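PDB 3TGH: glideosome-associated protein 50 from Plasmodium falciparum 3D7, which is a glideosome component that probably anchors this motor complex of gliding motility and host-cell invasion to the inner membrane complex, and has a phosphatase fold. Local coordinates for residues R5-G10 / E33-I38; K24-F29 / D63-E68; D71-F76 / D114-P119; A91-G96 / W121-Y126. All coordinates share one frame; numbering follows the deposited sequence.

Interactions 1, 3 and 4 all reach one mixed sheet, in which strands 4-8, 37-40, 75-78 and 120-122 lie parallel and in that order. Interaction 1 joins the first two through backbone hydrogen bonds and a phenylalanine pair in CH-pi contact. Interaction 3 joins the lead-in and first residues of strand 75-78 to the loop just before strand 120-122 and relies on proline, methionine and tyrosine packing. The buried interaction 4 sets helix 89-97 on the end of strand 120-122 through two hydrogen bonds and apolar side chains. Nearer the surface, interaction 2 ties helix 17-32 to a loop by a lysine ammonium, and its Phe26 packs on Ala7, Leu9 and Ile38 of interaction 1.

Interaction 1: residues R5-G10 / E33-I38; sequences RFASLG and ERVTFI
Phe6 and Phe37 both hold CG between the backbone N and the carbonyl carbon (chi1 71° and 62°), which raises the two rings on the same face of the sheet. Their planes are nearly parallel but slid apart, so the rings hardly overlap; instead Phe6 CB sits over the Phe37 face, 3.6 Å from the ring centroid, in a CH-pi contact. A phenylalanine suits position 37 because its flat face accepts the CB of its neighbour on the adjacent strand. Arg5 runs extended from CG to NE and reaches across to Glu33, at the end of helix 17-32. There NH1 gives a nearly straight hydrogen bond to Glu33 O (2.9 Å), which lies in the guanidinium plane. Glu33 OE1, 3.3 Å from the same NH1, stands well out of that plane and contributes charge attraction alone, while NH2 bonds Gln3. Thr36 N donates to Arg5 O at 3.0 Å, and a water bridges Arg5 N and Thr36 OG1. Ala7 N donates to Phe37 O at 3.1 Å. Ala7 pairs in parallel with Ile38, and its small methyl meets Val35 CG1. This is the opening beta-alpha-beta unit of the metallophosphoesterase fold: helix 17-32 ends in a Schellman motif at Arg34 and packs through Phe26 on Ala7 and Ile38, while Phe154 meets Phe6 and Phe37 edge-to-face and strand 275-282 borders strand 4-8 on its other side.

Interaction 2: residues K24-F29 / D63-E68; sequences KYFKQF and DVYSEE
Lys27 points its side chain from helix 17-32 into the loop 63-68, extended beyond CG, which carries NZ to the backbone carbonyls there; on the way it crosses Glu67 obliquely. NZ donates to Ser66 O at 2.9 Å, with the donor tilted 19° from the carbonyl plane, and more weakly to Val64 O at 3.1 Å. Two waters accept from NZ: one also donates to Asp63 O and is hydrogen-bonded to Ser66 OG, the other donates to Glu67 OE1. Lysine suits this place because its long chain spans the gap and its cationic end can serve several oxygens. Glu67 OE1 meets NZ through water, while Glu67 OE2 is 4.9 Å from Lys27 NZ. The helix is the crossover of the first beta-alpha-beta unit in the calcineurin-like phosphoesterase fold, and the loop leads from helix 56-62 toward strand 75-78. Deeper in, Phe26 and Tyr65 cross at about a right angle, and Phe26 CD2 lies 4.1 Å from Tyr65 CD1. With chi1 at -165° the Phe26 ring swings inward against Tyr65; it also meets Phe276 edge-to-face. Val64 CG1 covers the centre of one face of the Tyr65 ring, and both residues rest on Ala23 and Gln19.

Interaction 3: residues D71-F76 / D114-P119; sequences DMYMPF and DATNYP
Ala115 lays its methyl over one face of the Tyr73 ring, CB lying 3.9 Å from the centroid in a CH-pi contact; so small a side chain lets the loop come close to the ring. Tyr73 turns toward the loop because its CG stands anti to the backbone N (chi1 -174°). Next, Thr116 crosses that side chain at about a right angle, with OG1 3.5 Å from Tyr73 CD1. The same hydroxyl donates to Tyr118 O at 2.8 Å, tying the loop to itself across Asn117, and Tyr118 O itself lies at the edge of the Tyr73 ring. Asn117 O takes a hydrogen from a water that accepts from Met72 N. Pro119, having no N-H, packs by its carbons: CG meets Met72 CE, and CB touches Phe76 CB at 3.8 Å. Beyond the contact, Met72 and Met74 lie on Ile30 of helix 17-32, Pro119 on Ile38 of strand 37-40, and Met74 and Phe76 share backbone hydrogen bonds with Lys120, where strand 120-122 begins beside strand 75-78.

Interaction 4: residues A91-G96 / W121-Y126; sequences AQLLKG and WIMPNY
Trp121 directs its indole N-H at the helix, NE1 donating to Gln92 O at 3.2 Å, on a lone pair in the carbonyl plane. Here helix 89-97 meets the end of strand 120-122, an outermost strand of one sheet of the metallophosphoesterase fold. A second hydrogen bond, from Met123 N to Gly96 O (3.1 Å, nearly straight), ties the helix's last turn to the chain leaving the strand. Gly96 suits this spot because, lacking a side chain, it lets Met123 O come within 3.5 Å of Gly96 CA in a CA-H...O contact; the same CA lies at the indole edge. Met123 brings its flexible thioether round by a bend at chi3 (79°), and CE rests on the backbone of Gln92 and Leu93. Leu93 spreads its two methyls: CD1 approaches Asn125 CA, and CD2 meets Tyr126 near the hydroxyl. In the next shell Trp57 and Tyr61 pack edge-to-face with Trp121, Trp57 also receives Lys95 in a cation-pi contact, and Asn125 OD1 is held by Thr330. The amide of Gln92 is fixed by Asn44 and Asp84, which leaves Gln92 OE1 in the indole plane, 3.5 Å from Trp121 CZ2.

Interaction 1: residues R5-G10 / E33-I38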
loop_
_atom_site.group_PDB
_atom_site.type_symbol
_atom_site.label_atom_id
_atom_site.label_comp_id
_atom_site.label_asym_id
_atom_site.label_seq_id
_atom_site.Cartn_x
_atom_site.Cartn_y
_atom_site.Cartn_z
ATOM N N ARG A 5 -10.427 9.982 0.376
ATOM C CA ARG A 5 -9.077 10.436 0.074
ATOM C C ARG A 5 -8.051 9.822 1.004
ATOM O O ARG A 5 -8.186 9.882 2.236
ATOM C CB ARG A 5 -9.009 11.952 0.170
ATOM C CG ARG A 5 -9.870 12.630 -0.882
ATOM C CD ARG A 5 -9.656 14.117 -0.878
ATOM N NE ARG A 5 -10.348 14.770 -1.985
ATOM C CZ ARG A 5 -10.278 16.072 -2.255
ATOM N NH1 ARG A 5 -9.554 16.887 -1.493
ATOM N NH2 ARG A 5 -10.941 16.563 -3.296
ATOM N N PHE A 6 -7.010 9.254 0.399
ATOM C CA PHE A 6 -5.948 8.618 1.140
ATOM C C PHE A 6 -4.612 8.929 0.485
ATOM O O PHE A 6 -4.566 9.347 -0.671
ATOM C CB PHE A 6 -6.211 7.106 1.289
ATOM C CG PHE A 6 -6.054 6.311 0.026
ATOM C CD1 PHE A 6 -4.845 5.677 -0.257
ATOM C CD2 PHE A 6 -7.107 6.172 -0.871
ATOM C CE1 PHE A 6 -4.693 4.915 -1.414
ATOM C CE2 PHE A 6 -6.959 5.408 -2.037
ATOM C CZ PHE A 6 -5.749 4.785 -2.303
ATOM N N ALA A 7 -3.542 8.796 1.256
ATOM C CA ALA A 7 -2.193 9.031 0.767
ATOM C C ALA A 7 -1.399 7.736 0.803
ATOM O O ALA A 7 -1.705 6.834 1.584
ATOM C CB ALA A 7 -1.496 10.108 1.608
ATOM N N SER A 8 -0.389 7.647 -0.062
ATOM C CA SER A 8 0.533 6.515 -0.100
ATOM C C SER A 8 1.949 7.019 0.139
ATOM O O SER A 8 2.366 8.002 -0.478
ATOM C CB SER A 8 0.493 5.817 -1.466
ATOM O OG SER A 8 -0.739 5.157 -1.685
ATOM N N LEU A 9 2.676 6.337 1.026
ATOM C CA LEU A 9 4.056 6.668 1.367
ATOM C C LEU A 9 4.861 5.370 1.494
ATOM O O LEU A 9 4.542 4.524 2.319
ATOM C CB LEU A 9 4.097 7.431 2.695
ATOM C CG LEU A 9 5.493 7.858 3.160
ATOM C CD1 LEU A 9 6.022 9.008 2.296
ATOM C CD2 LEU A 9 5.476 8.220 4.641
ATOM N N GLY A 10 5.900 5.201 0.685
ATOM C CA GLY A 10 6.634 3.928 0.661
ATOM C C GLY A 10 8.121 4.043 0.919
ATOM O O GLY A 10 8.738 5.048 0.567
ATOM N N GLU A 33 -5.632 18.525 1.573
ATOM C CA GLU A 33 -6.436 17.639 0.728
ATOM C C GLU A 33 -7.478 16.855 1.529
ATOM O O GLU A 33 -8.267 16.125 0.937
ATOM C CB GLU A 33 -5.538 16.653 -0.032
ATOM C CG GLU A 33 -4.659 17.285 -1.104
ATOM C CD GLU A 33 -5.332 17.380 -2.477
ATOM O OE1 GLU A 33 -6.458 16.864 -2.660
ATOM O OE2 GLU A 33 -4.717 17.972 -3.385
ATOM N N ARG A 34 -7.486 17.012 2.856
ATOM C CA ARG A 34 -8.423 16.308 3.741
ATOM C C ARG A 34 -8.276 14.785 3.605
ATOM O O ARG A 34 -9.254 14.055 3.470
ATOM C CB ARG A 34 -9.874 16.752 3.490
ATOM C CG ARG A 34 -10.162 18.209 3.869
ATOM C CD ARG A 34 -11.107 18.878 2.870
ATOM N NE ARG A 34 -11.818 20.018 3.450
ATOM C CZ ARG A 34 -12.437 20.972 2.750
ATOM N NH1 ARG A 34 -12.435 20.957 1.418
ATOM N NH2 ARG A 34 -13.060 21.959 3.389
ATOM N N VAL A 35 -7.032 14.322 3.626
ATOM C CA VAL A 35 -6.747 12.888 3.631
ATOM C C VAL A 35 -7.215 12.292 4.959
ATOM O O VAL A 35 -6.995 12.886 6.016
ATOM C CB VAL A 35 -5.247 12.631 3.425
ATOM C CG1 VAL A 35 -4.880 11.177 3.753
ATOM C CG2 VAL A 35 -4.840 12.999 1.984
ATOM N N THR A 36 -7.864 11.131 4.905
ATOM C CA THR A 36 -8.374 10.480 6.122
ATOM C C THR A 36 -7.655 9.186 6.540
ATOM O O THR A 36 -7.863 8.699 7.649
ATOM C CB THR A 36 -9.883 10.228 6.025
ATOM O OG1 THR A 36 -10.158 9.425 4.874
ATOM C CG2 THR A 36 -10.635 11.566 5.923
ATOM N N PHE A 37 -6.805 8.639 5.675
ATOM C CA PHE A 37 -5.897 7.568 6.082
ATOM C C PHE A 37 -4.722 7.445 5.125
ATOM O O PHE A 37 -4.723 8.024 4.040
ATOM C CB PHE A 37 -6.608 6.216 6.252
ATOM C CG PHE A 37 -7.244 5.682 5.001
ATOM C CD1 PHE A 37 -6.563 4.787 4.180
ATOM C CD2 PHE A 37 -8.540 6.050 4.659
ATOM C CE1 PHE A 37 -7.162 4.274 3.032
ATOM C CE2 PHE A 37 -9.140 5.550 3.517
ATOM C CZ PHE A 37 -8.444 4.650 2.704
ATOM N N ILE A 38 -3.712 6.722 5.580
ATOM C CA ILE A 38 -2.474 6.528 4.837
ATOM C C ILE A 38 -2.293 5.035 4.604
ATOM O O ILE A 38 -2.590 4.217 5.482
ATOM C CB ILE A 38 -1.263 7.082 5.627
ATOM C CG1 ILE A 38 -1.443 8.577 5.931
ATOM C CG2 ILE A 38 0.046 6.828 4.877
ATOM C CD1 ILE A 38 -0.644 9.048 7.152
HETATM O O HOH W 1 -11.600 10.674 2.898
#

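Interaction 2: residues K24-F29 / D63-E68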
loop_
_atom_site.group_PDB
_atom_site.type_symbol
_atom_site.label_atom_id
_atom_site.label_comp_id
_atom_site.label_asym_id
_atom_site.label_seq_id
_atom_site.Cartn_x
_atom_site.Cartn_y
_atom_site.Cartn_z
ATOM N N LYS A 24 7.497 17.109 5.517
ATOM C CA LYS A 24 6.913 18.452 5.578
ATOM C C LYS A 24 5.776 18.597 4.563
ATOM O O LYS A 24 4.665 19.002 4.916
ATOM C CB LYS A 24 8.024 19.496 5.375
ATOM C CG LYS A 24 7.587 20.896 4.971
ATOM C CD LYS A 24 8.811 21.737 4.592
ATOM C CE LYS A 24 8.495 22.795 3.548
ATOM N NZ LYS A 24 9.750 23.457 3.065
ATOM N N TYR A 25 6.039 18.230 3.313
ATOM C CA TYR A 25 5.014 18.303 2.267
ATOM C C TYR A 25 3.894 17.290 2.472
ATOM O O TYR A 25 2.736 17.579 2.180
ATOM C CB TYR A 25 5.647 18.141 0.883
ATOM C CG TYR A 25 6.501 19.329 0.492
ATOM C CD1 TYR A 25 7.869 19.201 0.276
ATOM C CD2 TYR A 25 5.935 20.590 0.358
ATOM C CE1 TYR A 25 8.647 20.308 -0.071
ATOM C CE2 TYR A 25 6.699 21.695 0.009
ATOM C CZ TYR A 25 8.048 21.551 -0.206
ATOM O OH TYR A 25 8.790 22.659 -0.556
ATOM N N PHE A 26 4.250 16.105 2.965
ATOM C CA PHE A 26 3.289 15.057 3.303
ATOM C C PHE A 26 2.227 15.585 4.257
ATOM O O PHE A 26 1.031 15.445 4.000
ATOM C CB PHE A 26 4.036 13.870 3.926
ATOM C CG PHE A 26 3.244 12.587 3.988
ATOM C CD1 PHE A 26 2.722 12.013 2.839
ATOM C CD2 PHE A 26 3.085 11.921 5.193
ATOM C CE1 PHE A 26 2.013 10.811 2.904
ATOM C CE2 PHE A 26 2.376 10.723 5.259
ATOM C CZ PHE A 26 1.849 10.174 4.113
ATOM N N LYS A 27 2.674 16.193 5.352
ATOM C CA LYS A 27 1.775 16.801 6.334
ATOM C C LYS A 27 0.915 17.914 5.729
ATOM O O LYS A 27 -0.281 17.998 6.012
ATOM C CB LYS A 27 2.568 17.364 7.513
ATOM C CG LYS A 27 3.241 16.309 8.387
ATOM C CD LYS A 27 4.208 16.976 9.358
ATOM C CE LYS A 27 5.044 15.974 10.104
ATOM N NZ LYS A 27 6.033 16.659 10.979
ATOM N N GLN A 28 1.530 18.761 4.909
ATOM C CA GLN A 28 0.830 19.878 4.258
ATOM C C GLN A 28 -0.316 19.376 3.390
ATOM O O GLN A 28 -1.436 19.877 3.486
ATOM C CB GLN A 28 1.797 20.688 3.392
ATOM C CG GLN A 28 1.180 21.957 2.782
ATOM C CD GLN A 28 1.987 22.524 1.624
ATOM O OE1 GLN A 28 2.855 21.859 1.082
ATOM N NE2 GLN A 28 1.684 23.758 1.235
ATOM N N PHE A 29 -0.028 18.388 2.546
ATOM C CA PHE A 29 -1.032 17.827 1.643
ATOM C C PHE A 29 -2.115 17.056 2.374
ATOM O O PHE A 29 -3.286 17.145 2.017
ATOM C CB PHE A 29 -0.389 16.911 0.599
ATOM C CG PHE A 29 0.119 17.636 -0.606
ATOM C CD1 PHE A 29 1.307 18.342 -0.561
ATOM C CD2 PHE A 29 -0.596 17.617 -1.789
ATOM C CE1 PHE A 29 1.782 19.015 -1.680
ATOM C CE2 PHE A 29 -0.127 18.285 -2.913
ATOM C CZ PHE A 29 1.064 18.984 -2.853
ATOM N N ASP A 63 8.728 10.904 15.537
ATOM C CA ASP A 63 9.211 12.290 15.518
ATOM C C ASP A 63 9.211 12.920 14.121
ATOM O O ASP A 63 9.399 14.127 13.995
ATOM C CB ASP A 63 10.613 12.388 16.131
ATOM C CG ASP A 63 10.611 12.194 17.641
ATOM O OD1 ASP A 63 9.520 12.136 18.253
ATOM O OD2 ASP A 63 11.710 12.113 18.222
ATOM N N VAL A 64 9.010 12.107 13.084
ATOM C CA VAL A 64 9.032 12.583 11.707
ATOM C C VAL A 64 7.626 12.934 11.221
ATOM O O VAL A 64 7.449 13.932 10.519
ATOM C CB VAL A 64 9.672 11.533 10.756
ATOM C CG1 VAL A 64 9.589 11.983 9.291
ATOM C CG2 VAL A 64 11.119 11.264 11.151
ATOM N N TYR A 65 6.634 12.119 11.581
ATOM C CA TYR A 65 5.284 12.262 11.011
ATOM C C TYR A 65 4.256 12.773 12.017
ATOM O O TYR A 65 3.052 12.635 11.802
ATOM C CB TYR A 65 4.838 10.947 10.354
ATOM C CG TYR A 65 5.825 10.501 9.295
ATOM C CD1 TYR A 65 5.895 11.146 8.057
ATOM C CD2 TYR A 65 6.707 9.459 9.538
ATOM C CE1 TYR A 65 6.828 10.757 7.089
ATOM C CE2 TYR A 65 7.629 9.056 8.575
ATOM C CZ TYR A 65 7.686 9.714 7.359
ATOM O OH TYR A 65 8.606 9.314 6.425
ATOM N N SER A 66 4.733 13.384 13.097
ATOM C CA SER A 66 3.845 13.932 14.117
ATOM C C SER A 66 3.508 15.389 13.821
ATOM O O SER A 66 4.277 16.107 13.176
ATOM C CB SER A 66 4.458 13.813 15.514
ATOM O OG SER A 66 5.654 14.561 15.611
ATOM N N GLU A 67 2.342 15.803 14.295
ATOM C CA GLU A 67 1.893 17.187 14.181
ATOM C C GLU A 67 0.937 17.479 15.340
ATOM O O GLU A 67 0.288 16.577 15.868
ATOM C CB GLU A 67 1.198 17.402 12.831
ATOM C CG GLU A 67 0.894 18.859 12.457
ATOM C CD GLU A 67 2.138 19.672 12.122
ATOM O OE1 GLU A 67 2.860 20.076 13.060
ATOM O OE2 GLU A 67 2.385 19.926 10.921
ATOM N N GLU A 68 0.856 18.738 15.746
ATOM C CA GLU A 68 -0.062 19.112 16.820
ATOM C C GLU A 68 -1.501 19.160 16.303
ATOM O O GLU A 68 -1.747 18.984 15.104
ATOM C CB GLU A 68 0.359 20.442 17.449
ATOM C CG GLU A 68 1.741 20.401 18.111
ATOM C CD GLU A 68 1.869 19.306 19.167
ATOM O OE1 GLU A 68 2.877 18.565 19.140
ATOM O OE2 GLU A 68 0.960 19.180 20.018
HETATM O O HOH W 2 7.206 15.527 13.312
HETATM O O HOH W 3 5.279 18.978 12.761
#

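Interaction 3: residues D71-F76 / D114-P119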
loop_
_atom_site.group_PDB
_atom_site.type_symbol
_atom_site.label_atom_id
_atom_site.label_comp_id
_atom_site.label_asym_id
_atom_site.label_seq_id
_atom_site.Cartn_x
_atom_site.Cartn_y
_atom_site.Cartn_z
ATOM N N ASP A 71 -3.667 16.575 13.682
ATOM C CA ASP A 71 -3.775 16.635 12.223
ATOM C C ASP A 71 -3.237 15.381 11.516
ATOM O O ASP A 71 -3.645 15.092 10.394
ATOM C CB ASP A 71 -3.053 17.871 11.671
ATOM C CG ASP A 71 -3.777 19.177 11.984
ATOM O OD1 ASP A 71 -4.966 19.152 12.387
ATOM O OD2 ASP A 71 -3.140 20.239 11.813
ATOM N N MET A 72 -2.330 14.651 12.160
ATOM C CA MET A 72 -1.799 13.406 11.586
ATOM C C MET A 72 -2.309 12.148 12.303
ATOM O O MET A 72 -1.847 11.032 12.021
ATOM C CB MET A 72 -0.265 13.439 11.582
ATOM C CG MET A 72 0.329 14.401 10.555
ATOM S SD MET A 72 0.081 13.832 8.864
ATOM C CE MET A 72 1.350 12.556 8.771
ATOM N N TYR A 73 -3.275 12.304 13.208
ATOM C CA TYR A 73 -3.812 11.139 13.896
ATOM C C TYR A 73 -4.886 10.480 13.038
ATOM O O TYR A 73 -6.056 10.881 13.055
ATOM C CB TYR A 73 -4.345 11.482 15.290
ATOM C CG TYR A 73 -4.780 10.253 16.055
ATOM C CD1 TYR A 73 -3.878 9.228 16.322
ATOM C CD2 TYR A 73 -6.092 10.108 16.505
ATOM C CE1 TYR A 73 -4.261 8.093 17.018
ATOM C CE2 TYR A 73 -6.486 8.970 17.206
ATOM C CZ TYR A 73 -5.560 7.966 17.453
ATOM O OH TYR A 73 -5.918 6.832 18.141
ATOM N N MET A 74 -4.453 9.479 12.275
ATOM C CA MET A 74 -5.305 8.721 11.371
ATOM C C MET A 74 -4.647 7.358 11.143
ATOM O O MET A 74 -3.477 7.176 11.484
ATOM C CB MET A 74 -5.436 9.466 10.041
ATOM C CG MET A 74 -4.112 9.663 9.299
ATOM S SD MET A 74 -4.297 10.673 7.816
ATOM C CE MET A 74 -4.668 12.270 8.561
ATOM N N PRO A 75 -5.385 6.394 10.571
ATOM C CA PRO A 75 -4.793 5.081 10.319
ATOM C C PRO A 75 -3.617 5.141 9.361
ATOM O O PRO A 75 -3.639 5.924 8.419
ATOM C CB PRO A 75 -5.944 4.293 9.681
ATOM C CG PRO A 75 -7.165 4.962 10.182
ATOM C CD PRO A 75 -6.816 6.412 10.227
ATOM N N PHE A 76 -2.608 4.321 9.646
ATOM C CA PHE A 76 -1.427 4.121 8.810
ATOM C C PHE A 76 -1.378 2.617 8.518
ATOM O O PHE A 76 -0.828 1.833 9.315
ATOM C CB PHE A 76 -0.190 4.590 9.580
ATOM C CG PHE A 76 1.083 4.593 8.772
ATOM C CD1 PHE A 76 1.464 5.719 8.056
ATOM C CD2 PHE A 76 1.930 3.501 8.791
ATOM C CE1 PHE A 76 2.651 5.733 7.332
ATOM C CE2 PHE A 76 3.120 3.509 8.060
ATOM C CZ PHE A 76 3.469 4.625 7.330
ATOM N N ASP A 114 -6.209 6.136 23.785
ATOM C CA ASP A 114 -5.409 7.353 23.915
ATOM C C ASP A 114 -4.743 7.731 22.585
ATOM O O ASP A 114 -3.982 6.946 22.005
ATOM C CB ASP A 114 -4.363 7.210 25.033
ATOM C CG ASP A 114 -3.656 5.858 25.018
ATOM O OD1 ASP A 114 -4.328 4.822 24.809
ATOM O OD2 ASP A 114 -2.425 5.831 25.235
ATOM N N ALA A 115 -5.040 8.939 22.115
ATOM C CA ALA A 115 -4.565 9.416 20.819
ATOM C C ALA A 115 -3.090 9.803 20.862
ATOM O O ALA A 115 -2.521 10.033 21.932
ATOM C CB ALA A 115 -5.405 10.600 20.354
ATOM N N THR A 116 -2.483 9.865 19.681
ATOM C CA THR A 116 -1.095 10.268 19.533
ATOM C C THR A 116 -0.993 11.426 18.540
ATOM O O THR A 116 -1.948 11.710 17.811
ATOM C CB THR A 116 -0.236 9.087 19.040
ATOM O OG1 THR A 116 -0.854 8.488 17.890
ATOM C CG2 THR A 116 -0.090 8.035 20.142
ATOM N N ASN A 117 0.166 12.085 18.517
ATOM C CA ASN A 117 0.454 13.138 17.536
ATOM C C ASN A 117 0.819 12.572 16.160
ATOM O O ASN A 117 0.824 13.297 15.170
ATOM C CB ASN A 117 1.598 14.033 18.026
ATOM C CG ASN A 117 1.251 14.787 19.304
ATOM O OD1 ASN A 117 0.096 15.143 19.538
ATOM N ND2 ASN A 117 2.260 15.037 20.134
ATOM N N TYR A 118 1.120 11.279 16.105
ATOM C CA TYR A 118 1.533 10.617 14.865
ATOM C C TYR A 118 0.476 9.590 14.431
ATOM O O TYR A 118 -0.414 9.249 15.219
ATOM C CB TYR A 118 2.899 9.959 15.063
ATOM C CG TYR A 118 3.014 9.148 16.336
ATOM C CD1 TYR A 118 3.645 9.671 17.462
ATOM C CD2 TYR A 118 2.486 7.866 16.417
ATOM C CE1 TYR A 118 3.753 8.935 18.628
ATOM C CE2 TYR A 118 2.589 7.119 17.578
ATOM C CZ TYR A 118 3.223 7.661 18.682
ATOM O OH TYR A 118 3.325 6.929 19.835
ATOM N N PRO A 119 0.555 9.100 13.180
ATOM C CA PRO A 119 -0.501 8.192 12.723
ATOM C C PRO A 119 -0.534 6.861 13.478
ATOM O O PRO A 119 0.490 6.415 13.993
ATOM C CB PRO A 119 -0.156 7.963 11.243
ATOM C CG PRO A 119 0.687 9.128 10.851
ATOM C CD PRO A 119 1.444 9.509 12.075
HETATM O O HOH W 4 -1.350 14.721 14.923
#

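Interaction 4: residues A91-G96 / W121-Y126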
loop_
_atom_site.group_PDB
_atom_site.type_symbol
_atom_site.label_atom_id
_atom_site.label_comp_id
_atom_site.label_asym_id
_atom_site.label_seq_id
_atom_site.Cartn_x
_atom_site.Cartn_y
_atom_site.Cartn_z
ATOM N N ALA A 91 8.289 -7.734 15.697
ATOM C CA ALA A 91 8.082 -6.491 16.418
ATOM C C ALA A 91 7.151 -5.535 15.681
ATOM O O ALA A 91 6.333 -4.861 16.304
ATOM C CB ALA A 91 9.431 -5.806 16.716
ATOM N N GLN A 92 7.264 -5.473 14.354
ATOM C CA GLN A 92 6.384 -4.609 13.575
ATOM C C GLN A 92 4.948 -5.124 13.579
ATOM O O GLN A 92 4.010 -4.337 13.556
ATOM C CB GLN A 92 6.894 -4.480 12.143
ATOM C CG GLN A 92 8.253 -3.840 12.068
ATOM C CD GLN A 92 8.574 -3.304 10.693
ATOM O OE1 GLN A 92 7.736 -2.675 10.035
ATOM N NE2 GLN A 92 9.807 -3.530 10.253
ATOM N N LEU A 93 4.792 -6.444 13.604
ATOM C CA LEU A 93 3.482 -7.081 13.728
ATOM C C LEU A 93 2.847 -6.778 15.093
ATOM O O LEU A 93 1.659 -6.413 15.180
ATOM C CB LEU A 93 3.625 -8.589 13.502
ATOM C CG LEU A 93 2.356 -9.439 13.580
ATOM C CD1 LEU A 93 1.466 -9.164 12.385
ATOM C CD2 LEU A 93 2.700 -10.929 13.681
ATOM N N LEU A 94 3.626 -6.914 16.164
ATOM C CA LEU A 94 3.096 -6.679 17.504
ATOM C C LEU A 94 2.690 -5.217 17.698
ATOM O O LEU A 94 1.677 -4.929 18.346
ATOM C CB LEU A 94 4.097 -7.119 18.573
ATOM C CG LEU A 94 4.320 -8.629 18.664
ATOM C CD1 LEU A 94 5.472 -8.931 19.613
ATOM C CD2 LEU A 94 3.040 -9.367 19.085
ATOM N N LYS A 95 3.463 -4.298 17.130
ATOM C CA LYS A 95 3.068 -2.887 17.111
ATOM C C LYS A 95 1.768 -2.713 16.323
ATOM O O LYS A 95 0.942 -1.858 16.649
ATOM C CB LYS A 95 4.163 -2.034 16.470
ATOM C CG LYS A 95 5.345 -1.776 17.368
ATOM C CD LYS A 95 5.308 -0.394 17.982
ATOM C CE LYS A 95 6.522 -0.167 18.861
ATOM N NZ LYS A 95 6.533 1.188 19.477
ATOM N N GLY A 96 1.609 -3.523 15.275
ATOM C CA GLY A 96 0.465 -3.432 14.355
ATOM C C GLY A 96 -0.874 -3.894 14.892
ATOM O O GLY A 96 -1.910 -3.667 14.247
ATOM N N TRP A 121 -0.340 3.124 13.798
ATOM C CA TRP A 121 0.278 2.011 13.083
ATOM C C TRP A 121 -0.671 0.812 13.060
ATOM O O TRP A 121 -1.033 0.293 14.111
ATOM C CB TRP A 121 1.579 1.669 13.803
ATOM C CG TRP A 121 2.448 0.638 13.177
ATOM C CD1 TRP A 121 2.400 -0.708 13.387
ATOM C CD2 TRP A 121 3.545 0.865 12.292
ATOM N NE1 TRP A 121 3.384 -1.336 12.669
ATOM C CE2 TRP A 121 4.104 -0.395 11.991
ATOM C CE3 TRP A 121 4.106 2.008 11.717
ATOM C CZ2 TRP A 121 5.199 -0.541 11.142
ATOM C CZ3 TRP A 121 5.203 1.855 10.876
ATOM C CH2 TRP A 121 5.727 0.591 10.595
ATOM N N ILE A 122 -1.084 0.401 11.860
ATOM C CA ILE A 122 -2.013 -0.708 11.682
ATOM C C ILE A 122 -1.373 -1.771 10.795
ATOM O O ILE A 122 -1.015 -1.506 9.644
ATOM C CB ILE A 122 -3.340 -0.243 11.067
ATOM C CG1 ILE A 122 -4.011 0.782 11.986
ATOM C CG2 ILE A 122 -4.276 -1.435 10.826
ATOM C CD1 ILE A 122 -5.352 1.254 11.496
ATOM N N MET A 123 -1.198 -2.963 11.357
ATOM C CA MET A 123 -0.738 -4.123 10.586
ATOM C C MET A 123 -1.128 -5.377 11.387
ATOM O O MET A 123 -0.304 -5.940 12.110
ATOM C CB MET A 123 0.772 -4.067 10.322
ATOM C CG MET A 123 1.177 -5.049 9.243
ATOM S SD MET A 123 2.937 -5.020 8.835
ATOM C CE MET A 123 3.574 -5.975 10.218
ATOM N N PRO A 124 -2.401 -5.795 11.286
ATOM C CA PRO A 124 -2.918 -6.894 12.127
ATOM C C PRO A 124 -2.342 -8.274 11.772
ATOM O O PRO A 124 -2.375 -9.197 12.598
ATOM C CB PRO A 124 -4.428 -6.841 11.888
ATOM C CG PRO A 124 -4.582 -6.195 10.567
ATOM C CD PRO A 124 -3.443 -5.235 10.410
ATOM N N ASN A 125 -1.814 -8.386 10.553
ATOM C CA ASN A 125 -1.121 -9.569 10.070
ATOM C C ASN A 125 -0.263 -9.113 8.889
ATOM O O ASN A 125 -0.406 -7.974 8.422
ATOM C CB ASN A 125 -2.113 -10.654 9.643
ATOM C CG ASN A 125 -1.429 -11.976 9.291
ATOM O OD1 ASN A 125 -0.477 -12.387 9.948
ATOM N ND2 ASN A 125 -1.906 -12.629 8.235
ATOM N N TYR A 126 0.624 -9.986 8.421
ATOM C CA TYR A 126 1.499 -9.665 7.292
ATOM C C TYR A 126 0.696 -9.424 6.006
ATOM O O TYR A 126 1.150 -8.691 5.129
ATOM C CB TYR A 126 2.543 -10.768 7.106
ATOM C CG TYR A 126 3.411 -10.960 8.334
ATOM C CD1 TYR A 126 4.320 -9.978 8.723
ATOM C CD2 TYR A 126 3.275 -12.086 9.145
ATOM C CE1 TYR A 126 5.095 -10.122 9.866
ATOM C CE2 TYR A 126 4.055 -12.240 10.301
ATOM C CZ TYR A 126 4.964 -11.254 10.647
ATOM O OH TYR A 126 5.743 -11.377 11.778
#